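Local coordinates for coclaurine N-methyltransferase (Coptis japonica, PDB 6GKV), which transfers a methyl group from S-adenosyl-L-methionine to the ring nitrogen of coclaurine, a tetrahydroisoquinoline, in alkaloid biosynthesis, at residues 176-181 and 187-192; 126-131 and 214-219; 9-14 and 243-248; 34-39 and 334-339. All coordinates share one frame; numbering follows the deposited sequence.

Contact 1. Residues 176-181 and 187-192. With SAH (S-adenosyl-L-homocysteine), chain C.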
# COMPACT_ATOMS: atom_id res chain seq x y z
N GLU A 176 -33.14 11.58 -5.65
CA GLU A 176 -32.95 12.94 -6.11
C GLU A 176 -31.69 12.96 -6.98
O GLU A 176 -30.69 12.32 -6.64
CB GLU A 176 -32.82 13.87 -4.91
CG GLU A 176 -32.12 15.18 -5.19
CD GLU A 176 -31.87 15.97 -3.93
OE1 GLU A 176 -32.48 15.64 -2.89
OE2 GLU A 176 -31.07 16.92 -3.98
N VAL A 177 -31.73 13.66 -8.12
CA VAL A 177 -30.58 13.67 -9.02
C VAL A 177 -30.12 15.08 -9.39
O VAL A 177 -30.92 15.92 -9.79
CB VAL A 177 -30.87 12.92 -10.32
CG1 VAL A 177 -29.60 12.78 -11.15
CG2 VAL A 177 -31.47 11.56 -10.03
N LYS A 178 -28.81 15.31 -9.29
CA LYS A 178 -28.23 16.63 -9.55
C LYS A 178 -27.30 16.61 -10.76
O LYS A 178 -26.46 15.72 -10.87
CB LYS A 178 -27.44 17.13 -8.33
CG LYS A 178 -28.17 17.07 -7.00
CD LYS A 178 -27.35 17.78 -5.91
CE LYS A 178 -28.17 18.03 -4.65
NZ LYS A 178 -29.51 18.63 -4.94
N LEU A 179 -27.42 17.60 -11.64
CA LEU A 179 -26.50 17.68 -12.78
C LEU A 179 -25.34 18.65 -12.51
O LEU A 179 -25.54 19.86 -12.45
CB LEU A 179 -27.26 18.09 -14.04
CG LEU A 179 -26.58 17.85 -15.39
CD1 LEU A 179 -26.66 16.38 -15.82
CD2 LEU A 179 -27.20 18.76 -16.42
N ALA A 180 -24.13 18.10 -12.34
CA ALA A 180 -22.97 18.90 -11.95
C ALA A 180 -21.64 18.32 -12.41
O ALA A 180 -21.49 17.10 -12.52
CB ALA A 180 -22.93 19.06 -10.43
N ASP A 181 -20.67 19.19 -12.69
CA ASP A 181 -19.29 18.77 -12.90
C ASP A 181 -18.68 18.62 -11.51
O ASP A 181 -18.55 19.59 -10.76
CB ASP A 181 -18.52 19.76 -13.77
CG ASP A 181 -17.05 19.36 -13.99
OD1 ASP A 181 -16.72 18.16 -13.88
OD2 ASP A 181 -16.22 20.25 -14.28
N MET A 187 -20.99 22.35 -2.83
CA MET A 187 -22.32 22.21 -2.27
C MET A 187 -22.20 22.21 -0.76
O MET A 187 -21.24 21.65 -0.21
CB MET A 187 -23.01 20.94 -2.77
CG MET A 187 -22.35 19.63 -2.38
SD MET A 187 -23.21 18.18 -3.02
CE MET A 187 -24.83 18.41 -2.30
N ALA A 188 -23.15 22.85 -0.10
CA ALA A 188 -23.11 23.01 1.35
C ALA A 188 -23.92 21.94 2.06
O ALA A 188 -24.19 22.04 3.26
CB ALA A 188 -23.60 24.40 1.73
N GLU A 189 -24.31 20.91 1.32
CA GLU A 189 -25.01 19.78 1.92
C GLU A 189 -24.01 18.74 2.42
O GLU A 189 -22.80 18.87 2.21
CB GLU A 189 -25.98 19.17 0.93
CG GLU A 189 -27.43 19.35 1.34
CD GLU A 189 -28.38 18.62 0.41
OE1 GLU A 189 -27.90 17.82 -0.42
OE2 GLU A 189 -29.60 18.86 0.53
N THR A 190 -24.51 17.70 3.09
CA THR A 190 -23.66 16.79 3.84
C THR A 190 -24.35 15.44 4.11
O THR A 190 -25.50 15.41 4.55
CB THR A 190 -23.23 17.46 5.15
OG1 THR A 190 -22.15 18.36 4.88
CG2 THR A 190 -22.75 16.46 6.13
N TYR A 191 -23.64 14.33 3.84
CA TYR A 191 -24.26 13.00 3.70
C TYR A 191 -23.62 11.89 4.56
O TYR A 191 -22.42 11.90 4.77
CB TYR A 191 -24.21 12.55 2.23
CG TYR A 191 -24.93 13.46 1.25
CD1 TYR A 191 -24.30 14.58 0.70
CD2 TYR A 191 -26.23 13.20 0.85
CE1 TYR A 191 -24.95 15.41 -0.18
CE2 TYR A 191 -26.89 14.01 -0.04
CZ TYR A 191 -26.24 15.11 -0.56
OH TYR A 191 -26.90 15.92 -1.47
N ASP A 192 -24.41 10.93 5.03
CA ASP A 192 -23.89 9.86 5.90
C ASP A 192 -23.03 8.88 5.14
O ASP A 192 -22.14 8.23 5.70
CB ASP A 192 -25.02 9.07 6.56
CG ASP A 192 -25.91 9.92 7.45
OD1 ASP A 192 -25.39 10.86 8.10
OD2 ASP A 192 -27.12 9.63 7.48
N SAH C . -20.95 4.74 -11.35
CA SAH C . -21.70 4.26 -12.50
CB SAH C . -20.95 4.56 -13.79
CG SAH C . -19.43 4.51 -13.71
SD SAH C . -18.67 5.10 -15.25
C SAH C . -21.98 2.77 -12.41
O SAH C . -21.33 2.10 -11.61
OXT SAH C . -22.83 2.22 -13.13
C5' SAH C . -18.19 6.70 -14.54
C4' SAH C . -19.36 7.62 -14.17
O4' SAH C . -18.89 8.85 -13.67
C3' SAH C . -20.25 7.95 -15.37
O3' SAH C . -21.58 8.01 -14.94
C2' SAH C . -19.84 9.34 -15.79
O2' SAH C . -20.97 10.00 -16.31
C1' SAH C . -19.37 9.93 -14.46
N9 SAH C . -18.34 10.98 -14.63
C8 SAH C . -17.15 10.92 -15.33
N7 SAH C . -16.52 12.12 -15.21
C5 SAH C . -17.28 12.94 -14.44
C6 SAH C . -17.13 14.26 -14.00
N6 SAH C . -16.05 14.98 -14.34
N1 SAH C . -18.11 14.83 -13.21
C2 SAH C . -19.24 14.11 -12.87
N3 SAH C . -19.38 12.80 -13.30
C4 SAH C . -18.43 12.24 -14.07

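Contact 2. Residues 126-131 and 214-219. With SAH (S-adenosyl-L-homocysteine), chain C.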
# COMPACT_ATOMS: atom_id res chain seq x y z
N SER A 126 -28.56 9.09 4.72
CA SER A 126 -28.53 9.98 3.56
C SER A 126 -27.39 9.57 2.64
O SER A 126 -26.23 9.61 3.03
CB SER A 126 -28.33 11.42 4.01
OG SER A 126 -27.19 11.49 4.86
N VAL A 127 -27.71 9.17 1.41
CA VAL A 127 -26.69 8.55 0.55
C VAL A 127 -26.41 9.36 -0.72
O VAL A 127 -27.32 9.72 -1.45
CB VAL A 127 -27.11 7.14 0.14
CG1 VAL A 127 -26.00 6.44 -0.67
CG2 VAL A 127 -27.47 6.34 1.36
N LEU A 128 -25.13 9.64 -0.96
CA LEU A 128 -24.68 10.36 -2.15
C LEU A 128 -23.93 9.44 -3.10
O LEU A 128 -22.96 8.78 -2.73
CB LEU A 128 -23.78 11.51 -1.74
CG LEU A 128 -23.16 12.37 -2.84
CD1 LEU A 128 -24.25 13.00 -3.68
CD2 LEU A 128 -22.28 13.45 -2.21
N ASP A 129 -24.40 9.40 -4.34
CA ASP A 129 -23.83 8.53 -5.36
C ASP A 129 -23.10 9.38 -6.40
O ASP A 129 -23.72 9.89 -7.34
CB ASP A 129 -24.93 7.69 -5.99
CG ASP A 129 -24.40 6.68 -6.99
OD1 ASP A 129 -23.19 6.39 -6.96
OD2 ASP A 129 -25.20 6.16 -7.79
N LEU A 130 -21.78 9.52 -6.23
CA LEU A 130 -20.98 10.37 -7.10
C LEU A 130 -20.60 9.66 -8.39
O LEU A 130 -19.88 8.65 -8.36
CB LEU A 130 -19.71 10.85 -6.39
CG LEU A 130 -19.94 11.90 -5.30
CD1 LEU A 130 -18.64 12.30 -4.62
CD2 LEU A 130 -20.61 13.11 -5.90
N GLY A 131 -21.08 10.19 -9.51
CA GLY A 131 -20.83 9.59 -10.80
C GLY A 131 -21.70 8.37 -10.98
O GLY A 131 -21.21 7.26 -11.22
N SER A 214 -14.55 14.97 1.26
CA SER A 214 -14.56 14.77 2.71
C SER A 214 -15.39 15.86 3.38
O SER A 214 -16.02 15.63 4.41
CB SER A 214 -13.14 14.77 3.29
OG SER A 214 -12.55 16.05 3.21
N GLU A 215 -15.42 17.04 2.76
CA GLU A 215 -16.20 18.17 3.26
C GLU A 215 -17.70 17.87 3.14
O GLU A 215 -18.51 18.50 3.81
CB GLU A 215 -15.84 19.45 2.52
CG GLU A 215 -14.40 19.92 2.75
CD GLU A 215 -13.99 21.09 1.86
OE1 GLU A 215 -14.82 21.57 1.06
OE2 GLU A 215 -12.82 21.52 1.95
N TRP A 216 -18.04 16.90 2.29
CA TRP A 216 -19.42 16.45 2.12
C TRP A 216 -19.79 15.25 2.99
O TRP A 216 -20.91 14.75 2.93
CB TRP A 216 -19.67 16.08 0.66
CG TRP A 216 -19.42 17.18 -0.30
CD1 TRP A 216 -19.41 18.51 -0.03
CD2 TRP A 216 -19.11 17.05 -1.68
NE1 TRP A 216 -19.12 19.22 -1.16
CE2 TRP A 216 -18.93 18.33 -2.21
CE3 TRP A 216 -18.97 15.95 -2.55
CZ2 TRP A 216 -18.63 18.58 -3.54
CZ3 TRP A 216 -18.67 16.18 -3.88
CH2 TRP A 216 -18.50 17.49 -4.36
N ILE A 217 -18.84 14.78 3.81
CA ILE A 217 -19.10 13.66 4.71
C ILE A 217 -19.66 14.18 6.03
O ILE A 217 -19.12 15.13 6.60
CB ILE A 217 -17.82 12.84 5.01
CG1 ILE A 217 -17.25 12.20 3.74
CG2 ILE A 217 -18.12 11.72 5.99
CD1 ILE A 217 -15.98 11.36 4.00
N SER A 218 -20.75 13.58 6.50
CA SER A 218 -21.32 13.91 7.81
C SER A 218 -20.38 13.43 8.88
O SER A 218 -19.49 12.62 8.62
CB SER A 218 -22.71 13.29 8.01
OG SER A 218 -23.68 13.84 7.15
N LYS A 219 -20.57 13.93 10.10
CA LYS A 219 -19.92 13.34 11.25
C LYS A 219 -20.27 11.86 11.28
O LYS A 219 -21.43 11.49 11.10
CB LYS A 219 -20.36 14.04 12.54
CG LYS A 219 -19.22 14.38 13.51
CD LYS A 219 -19.80 14.99 14.78
CE LYS A 219 -18.89 14.83 16.00
NZ LYS A 219 -19.53 15.51 17.20
N SAH C . -20.95 4.74 -11.35
CA SAH C . -21.70 4.26 -12.50
CB SAH C . -20.95 4.56 -13.79
CG SAH C . -19.43 4.51 -13.71
SD SAH C . -18.67 5.10 -15.25
C SAH C . -21.98 2.77 -12.41
O SAH C . -21.33 2.10 -11.61
OXT SAH C . -22.83 2.22 -13.13
C5' SAH C . -18.19 6.70 -14.54
C4' SAH C . -19.36 7.62 -14.17
O4' SAH C . -18.89 8.85 -13.67
C3' SAH C . -20.25 7.95 -15.37
O3' SAH C . -21.58 8.01 -14.94
C2' SAH C . -19.84 9.34 -15.79
O2' SAH C . -20.97 10.00 -16.31
C1' SAH C . -19.37 9.93 -14.46
N9 SAH C . -18.34 10.98 -14.63
C8 SAH C . -17.15 10.92 -15.33
N7 SAH C . -16.52 12.12 -15.21
C5 SAH C . -17.28 12.94 -14.44
C6 SAH C . -17.13 14.26 -14.00
N6 SAH C . -16.05 14.98 -14.34
N1 SAH C . -18.11 14.83 -13.21
C2 SAH C . -19.24 14.11 -12.87
N3 SAH C . -19.38 12.80 -13.30
C4 SAH C . -18.43 12.24 -14.07

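Contact 3. Residues 9-14 and 243-248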
# COMPACT_ATOMS: atom_id res chain seq x y z
N GLU A 9 -3.35 0.42 -40.30
CA GLU A 9 -4.14 -0.52 -41.09
C GLU A 9 -4.93 -1.45 -40.17
O GLU A 9 -6.09 -1.76 -40.42
CB GLU A 9 -3.25 -1.32 -42.05
CG GLU A 9 -4.01 -2.26 -42.98
CD GLU A 9 -4.98 -1.55 -43.91
OE1 GLU A 9 -4.76 -0.36 -44.18
OE2 GLU A 9 -5.96 -2.19 -44.37
N LEU A 10 -4.30 -1.88 -39.08
CA LEU A 10 -4.98 -2.73 -38.08
C LEU A 10 -6.17 -2.03 -37.45
O LEU A 10 -7.27 -2.59 -37.40
CB LEU A 10 -4.01 -3.16 -36.98
CG LEU A 10 -4.69 -3.91 -35.83
CD1 LEU A 10 -5.06 -5.33 -36.30
CD2 LEU A 10 -3.79 -3.94 -34.63
N LEU A 11 -5.93 -0.82 -36.96
CA LEU A 11 -7.01 0.01 -36.42
C LEU A 11 -8.20 0.13 -37.39
O LEU A 11 -9.34 0.01 -36.96
CB LEU A 11 -6.47 1.40 -36.02
CG LEU A 11 -5.47 1.33 -34.84
CD1 LEU A 11 -5.10 2.69 -34.21
CD2 LEU A 11 -5.96 0.38 -33.74
N LYS A 12 -7.98 0.31 -38.70
CA LYS A 12 -9.14 0.40 -39.61
C LYS A 12 -9.86 -0.92 -39.88
O LYS A 12 -11.08 -0.97 -40.03
CB LYS A 12 -8.78 1.04 -40.95
CG LYS A 12 -7.87 2.22 -40.84
CD LYS A 12 -7.67 2.88 -42.22
CE LYS A 12 -7.74 1.91 -43.39
NZ LYS A 12 -6.41 1.38 -43.75
N GLN A 13 -9.10 -1.99 -39.95
CA GLN A 13 -9.69 -3.31 -40.01
C GLN A 13 -10.61 -3.61 -38.83
O GLN A 13 -11.67 -4.25 -38.99
CB GLN A 13 -8.60 -4.34 -40.03
CG GLN A 13 -7.74 -4.28 -41.24
CD GLN A 13 -6.84 -5.48 -41.26
OE1 GLN A 13 -7.20 -6.52 -40.74
NE2 GLN A 13 -5.67 -5.36 -41.90
N LEU A 14 -10.18 -3.18 -37.64
CA LEU A 14 -10.96 -3.32 -36.42
C LEU A 14 -12.23 -2.47 -36.52
O LEU A 14 -13.33 -2.98 -36.29
CB LEU A 14 -10.12 -2.94 -35.20
CG LEU A 14 -8.93 -3.86 -34.92
CD1 LEU A 14 -7.97 -3.28 -33.87
CD2 LEU A 14 -9.43 -5.21 -34.48
N ASP A 243 4.19 1.58 -31.13
CA ASP A 243 3.61 0.28 -31.45
C ASP A 243 2.46 -0.12 -30.52
O ASP A 243 1.81 -1.13 -30.75
CB ASP A 243 4.69 -0.80 -31.46
CG ASP A 243 5.67 -0.66 -32.62
OD1 ASP A 243 6.55 0.23 -32.57
OD2 ASP A 243 5.55 -1.43 -33.60
N ASP A 244 2.23 0.68 -29.48
CA ASP A 244 1.10 0.47 -28.56
C ASP A 244 -0.17 1.06 -29.15
O ASP A 244 -0.41 2.27 -29.07
CB ASP A 244 1.40 1.11 -27.19
CG ASP A 244 0.27 0.92 -26.17
OD1 ASP A 244 -0.75 0.26 -26.45
OD2 ASP A 244 0.42 1.46 -25.04
N TRP A 245 -0.98 0.20 -29.76
CA TRP A 245 -2.26 0.59 -30.33
C TRP A 245 -3.39 0.41 -29.32
O TRP A 245 -4.45 1.00 -29.46
CB TRP A 245 -2.55 -0.22 -31.61
CG TRP A 245 -2.63 -1.65 -31.33
CD1 TRP A 245 -1.60 -2.55 -31.34
CD2 TRP A 245 -3.79 -2.38 -30.95
NE1 TRP A 245 -2.05 -3.80 -30.99
CE2 TRP A 245 -3.42 -3.73 -30.73
CE3 TRP A 245 -5.15 -2.04 -30.75
CZ2 TRP A 245 -4.31 -4.73 -30.35
CZ3 TRP A 245 -6.05 -3.04 -30.37
CH2 TRP A 245 -5.62 -4.37 -30.16
N PHE A 246 -3.15 -0.40 -28.29
CA PHE A 246 -4.21 -0.82 -27.36
C PHE A 246 -4.61 0.27 -26.35
O PHE A 246 -5.78 0.40 -25.95
CB PHE A 246 -3.76 -2.09 -26.60
CG PHE A 246 -4.73 -2.56 -25.52
CD1 PHE A 246 -5.89 -3.23 -25.86
CD2 PHE A 246 -4.45 -2.35 -24.19
CE1 PHE A 246 -6.77 -3.66 -24.88
CE2 PHE A 246 -5.33 -2.76 -23.22
CZ PHE A 246 -6.49 -3.42 -23.57
N THR A 247 -3.63 1.06 -25.92
CA THR A 247 -3.89 1.99 -24.82
C THR A 247 -4.94 3.03 -25.21
O THR A 247 -5.79 3.38 -24.39
CB THR A 247 -2.59 2.69 -24.36
OG1 THR A 247 -1.65 1.69 -23.95
CG2 THR A 247 -2.87 3.60 -23.19
N GLU A 248 -4.93 3.49 -26.46
CA GLU A 248 -5.93 4.47 -26.90
C GLU A 248 -7.06 3.90 -27.76
O GLU A 248 -7.91 4.64 -28.22
CB GLU A 248 -5.25 5.60 -27.65
CG GLU A 248 -4.64 6.63 -26.74
CD GLU A 248 -3.68 7.55 -27.44
OE1 GLU A 248 -3.53 7.41 -28.68
OE2 GLU A 248 -3.06 8.39 -26.77

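Contact 4. Residues 34-39 and 334-339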
# COMPACT_ATOMS: atom_id res chain seq x y z
N ARG A 34 3.27 -6.66 -22.76
CA ARG A 34 4.26 -5.59 -22.83
C ARG A 34 4.05 -4.50 -21.77
O ARG A 34 5.01 -3.83 -21.40
CB ARG A 34 4.25 -4.95 -24.21
CG ARG A 34 4.81 -5.81 -25.35
CD ARG A 34 4.69 -5.05 -26.69
NE ARG A 34 5.54 -3.87 -26.71
CZ ARG A 34 5.14 -2.63 -26.97
NH1 ARG A 34 3.87 -2.36 -27.25
NH2 ARG A 34 6.02 -1.64 -26.95
N ARG A 35 2.81 -4.30 -21.32
CA ARG A 35 2.54 -3.30 -20.29
C ARG A 35 3.03 -3.84 -18.94
O ARG A 35 3.66 -3.12 -18.16
CB ARG A 35 1.06 -2.93 -20.21
CG ARG A 35 0.75 -1.83 -19.18
CD ARG A 35 0.39 -0.55 -19.89
NE ARG A 35 1.29 0.54 -19.57
CZ ARG A 35 1.35 1.67 -20.27
NH1 ARG A 35 2.20 2.62 -19.91
NH2 ARG A 35 0.56 1.83 -21.32
N LEU A 36 2.75 -5.11 -18.67
CA LEU A 36 3.30 -5.77 -17.50
C LEU A 36 4.82 -5.63 -17.44
O LEU A 36 5.41 -5.40 -16.38
CB LEU A 36 2.92 -7.25 -17.48
CG LEU A 36 1.44 -7.53 -17.24
CD1 LEU A 36 1.25 -9.01 -16.94
CD2 LEU A 36 0.90 -6.68 -16.10
N GLN A 37 5.46 -5.74 -18.59
CA GLN A 37 6.91 -5.73 -18.67
C GLN A 37 7.43 -4.33 -18.37
O GLN A 37 8.47 -4.15 -17.74
CB GLN A 37 7.37 -6.20 -20.05
CG GLN A 37 8.86 -6.16 -20.29
CD GLN A 37 9.59 -7.29 -19.60
OE1 GLN A 37 9.17 -8.45 -19.68
NE2 GLN A 37 10.68 -6.96 -18.92
N TRP A 38 6.68 -3.34 -18.83
CA TRP A 38 7.01 -1.94 -18.64
C TRP A 38 6.64 -1.52 -17.21
O TRP A 38 7.31 -0.67 -16.61
CB TRP A 38 6.26 -1.10 -19.68
CG TRP A 38 6.17 0.36 -19.42
CD1 TRP A 38 6.95 1.34 -19.98
CD2 TRP A 38 5.24 1.03 -18.56
NE1 TRP A 38 6.57 2.57 -19.50
CE2 TRP A 38 5.52 2.41 -18.63
CE3 TRP A 38 4.21 0.60 -17.70
CZ2 TRP A 38 4.81 3.37 -17.89
CZ3 TRP A 38 3.51 1.54 -16.97
CH2 TRP A 38 3.81 2.91 -17.06
N GLY A 39 5.60 -2.14 -16.68
CA GLY A 39 5.14 -1.88 -15.33
C GLY A 39 5.94 -2.45 -14.17
O GLY A 39 6.27 -1.72 -13.24
N PHE A 334 -8.66 -7.57 -17.83
CA PHE A 334 -8.98 -7.99 -16.49
C PHE A 334 -8.91 -9.49 -16.28
O PHE A 334 -8.65 -9.93 -15.17
CB PHE A 334 -10.35 -7.44 -16.13
CG PHE A 334 -10.30 -5.97 -15.90
CD1 PHE A 334 -10.47 -5.09 -16.97
CD2 PHE A 334 -9.99 -5.46 -14.64
CE1 PHE A 334 -10.38 -3.72 -16.79
CE2 PHE A 334 -9.89 -4.09 -14.45
CZ PHE A 334 -10.09 -3.23 -15.51
N GLY A 335 -9.13 -10.28 -17.32
CA GLY A 335 -9.03 -11.72 -17.19
C GLY A 335 -7.60 -12.22 -17.34
O GLY A 335 -7.35 -13.41 -17.15
N TYR A 336 -6.67 -11.32 -17.67
CA TYR A 336 -5.26 -11.70 -17.87
C TYR A 336 -4.71 -12.45 -16.66
O TYR A 336 -5.03 -12.12 -15.49
CB TYR A 336 -4.41 -10.46 -18.15
CG TYR A 336 -3.09 -10.78 -18.84
CD1 TYR A 336 -3.06 -11.00 -20.22
CD2 TYR A 336 -1.90 -10.88 -18.13
CE1 TYR A 336 -1.88 -11.30 -20.86
CE2 TYR A 336 -0.69 -11.18 -18.79
CZ TYR A 336 -0.71 -11.39 -20.15
OH TYR A 336 0.46 -11.68 -20.81
N ASN A 337 -3.87 -13.46 -16.93
CA ASN A 337 -3.28 -14.32 -15.87
C ASN A 337 -4.25 -14.72 -14.78
O ASN A 337 -3.98 -14.50 -13.61
CB ASN A 337 -2.09 -13.64 -15.20
CG ASN A 337 -0.88 -13.60 -16.08
OD1 ASN A 337 -0.74 -14.39 -17.02
ND2 ASN A 337 0.03 -12.67 -15.77
N ASN A 338 -5.38 -15.29 -15.19
CA ASN A 338 -6.43 -15.71 -14.27
C ASN A 338 -6.94 -14.59 -13.36
O ASN A 338 -7.44 -14.85 -12.28
CB ASN A 338 -5.93 -16.89 -13.43
CG ASN A 338 -7.06 -17.66 -12.75
OD1 ASN A 338 -8.19 -17.67 -13.23
ND2 ASN A 338 -6.75 -18.31 -11.63
N GLY A 339 -6.85 -13.33 -13.81
CA GLY A 339 -7.45 -12.22 -13.08
C GLY A 339 -6.64 -11.66 -11.90
O GLY A 339 -7.17 -10.89 -11.08

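Contact 1. Residues 176-181 and 187-192
Lys178 touches Met187 and Tyr191 in a thin packing contact at one margin of the Rossmann-like methyltransferase sheet, where the outermost strand 176-179 meets the loop leading into strand 191-197. Two strands, 149-154 and 126-130, separate these in the sheet, and Thr151 of the nearer one touches both Lys178 and Tyr191. The touching is done by the aliphatic tail: CE of Lys178 lies 4.0 Å from OH of Tyr191 and 4.1 Å from CE of Met187. That methyl also sits at the edge of the Tyr191 ring, in its plane, brought there by the bend at the last torsion of Met187 (chi3 -58°). The final turn of Lys178 (chi4 -48°) carries its amine to Glu176 instead, two residues back on the same strand, where NZ forms a short salt bridge of 2.5 Å with OE2. Glu189 OE1 comes near CE of Lys178 but stays 4.9 Å from its NZ, too far for a salt bridge. A leucine in place of Lys178 would probably leave the Glu176 carboxylate without its charged mate, with that of Glu189 nearby. Beyond the strand, Asp181 OD1 accepts a hydrogen bond from the adenine N6 of SAH, at 3.3 Å and 152°.

Contact 2. Residues 126-131 and 214-219
Leu128 and Leu130 pack against the indole of Trp216, and in these three buried side chains lies the close part of the contact. The two leucines alternate with Val127 and Asp129 along strand 126-130 and so share one side of it. CD1 of Leu130 reaches the ring at its edge, near the plane, 4.0 Å from CZ3 of Trp216. CD2 of Leu128 arrives obliquely, 4.2 Å from CE3 of Trp216. The different first torsions, 178° in Leu128 and -72° in Leu130, direct their methyls to neighbouring atoms of the same ring. Trp216 follows helix 206-215 directly, and its far-reaching side chain spans a wide gap: the CA atoms of Leu128 and Trp216 are 9.1 Å apart. Away from the ring the segments separate; Ser126 and Ser218 only approach each other, while Glu215 and Lys219 lie at the surface. Just past the C-terminal end of the strand, Gly131 O accepts a short 2.5 Å hydrogen bond from the amino nitrogen N of SAH, and a side chain on Gly131 would collide with the ligand's ribose. Across the two segments, then, the chemistry is purely apolar, which implies that fit and burial, rather than polar pairing, hold strand to tryptophan.

Contact 3. Residues 9-14 and 243-248
The indole of Trp245 is layered between two aliphatic groups: CD2 of Leu10 lies over one face and CB of Phe246, the next residue in the chain, over the opposite one. The Leu10 approach is a clear CH-pi contact, with CD2 3.9 Å from the centroid of the five-membered ring of Trp245 and only 7° off its normal. Two further leucines come in obliquely at the six-membered ring. CD2 of Leu11 is 3.9 Å from CE3 of Trp245, and CD1 of Leu14 is 4.0 Å from CZ3, the Leu14 side chain crossing the indole at about a right angle. Tyr249 adds an edge-to-face ring contact. Trp245 can present its ring this way because CG sits between the backbone N and the carbonyl carbon (chi1 61°). Leu10 and Leu14 are one helical turn apart, joined by the backbone bond from Leu14 N to Leu10 O, so they and Leu11 offer a continuous apolar surface. Cutting the indole of Trp245 back to an alanine is likely to leave the three leucines without their shared partner and to open a gap between helix 2-16 and the loop. Ile28 of helix 21-39 also touches the indole, and a salt bridge from Asp243 to Lys3 ties the loop to helix 2-16 a second time. The loop itself is shaped by Asp244, whose OD1 accepts a hydrogen bond of 3.0 Å from Thr247 N, tilted out of the carboxylate plane. This is an Asx motif, in the turn that begins just before Trp245, within a loop packed on the N-terminal helix.

Contact 4. Residues 34-39 and 334-339
Leu36 and Tyr336 face each other with their CA atoms 10.4 Å apart, the first in the closing turns of helix 21-39, the second just past helix 313-335, where the chain takes positive phi values at Asn337, Asn338 and Gly339. Their side chains bridge that distance by sliding past each other in opposite directions. CD1 of Leu36 presses close to the tyrosine ring, 3.4 Å from CE2 of Tyr336 and 3.9 Å from CD2, approaching it obliquely. Tyr336 extends toward the helix with CG anti to its own nitrogen (chi1 -159°), and its side chain also touches Leu32 and Ala33 there. Asn337 adds a lighter touch, its ND2 4.0 Å from CD1 of Leu36; the polar business of that amide is with Glu341, to which ND2 is hydrogen-bonded. Trp342, at the start of strand 342-350, lies against both Leu36 and Tyr336 and completes the apolar cluster. The turn is secured by a 2.8 Å backbone bond from Gly339 N to Tyr336 O, and at Gly339 a side chain would be jammed against the preceding carbonyl. Phe334, two residues before Tyr336, points elsewhere: its ring meets Phe284 edge-to-face, and the residue contacts the bound N-methylheliamine. The contact thus joins helix 21-39 to the turn between helix 313-335 and strand 342-350, a turn that begins just after the pocket residue Phe334.

Overall arrangement
The four contacts form two pairs on opposite sides of the chain's centre, the centres of one pair about 34 to 40 Å from those of the other. Contacts 1 and 2, centres about 8 Å apart, belong to the sheet that carries SAH: strands 126-130 and 191-197 are neighbours in it, and Tyr191 N probably bonds to Trp216 O. Contacts 3 and 4, centres about 18 Å apart, meet where Arg35 lies beside Asp244 and Thr247. Contact 1 is local and nested within contact 2, which spans some 80 residues; both lie within contacts 3 and 4, whose segments alternate and which probably help fasten N-terminal helices 2-16 and 21-39 near the alkaloid side, across more than 200 residues.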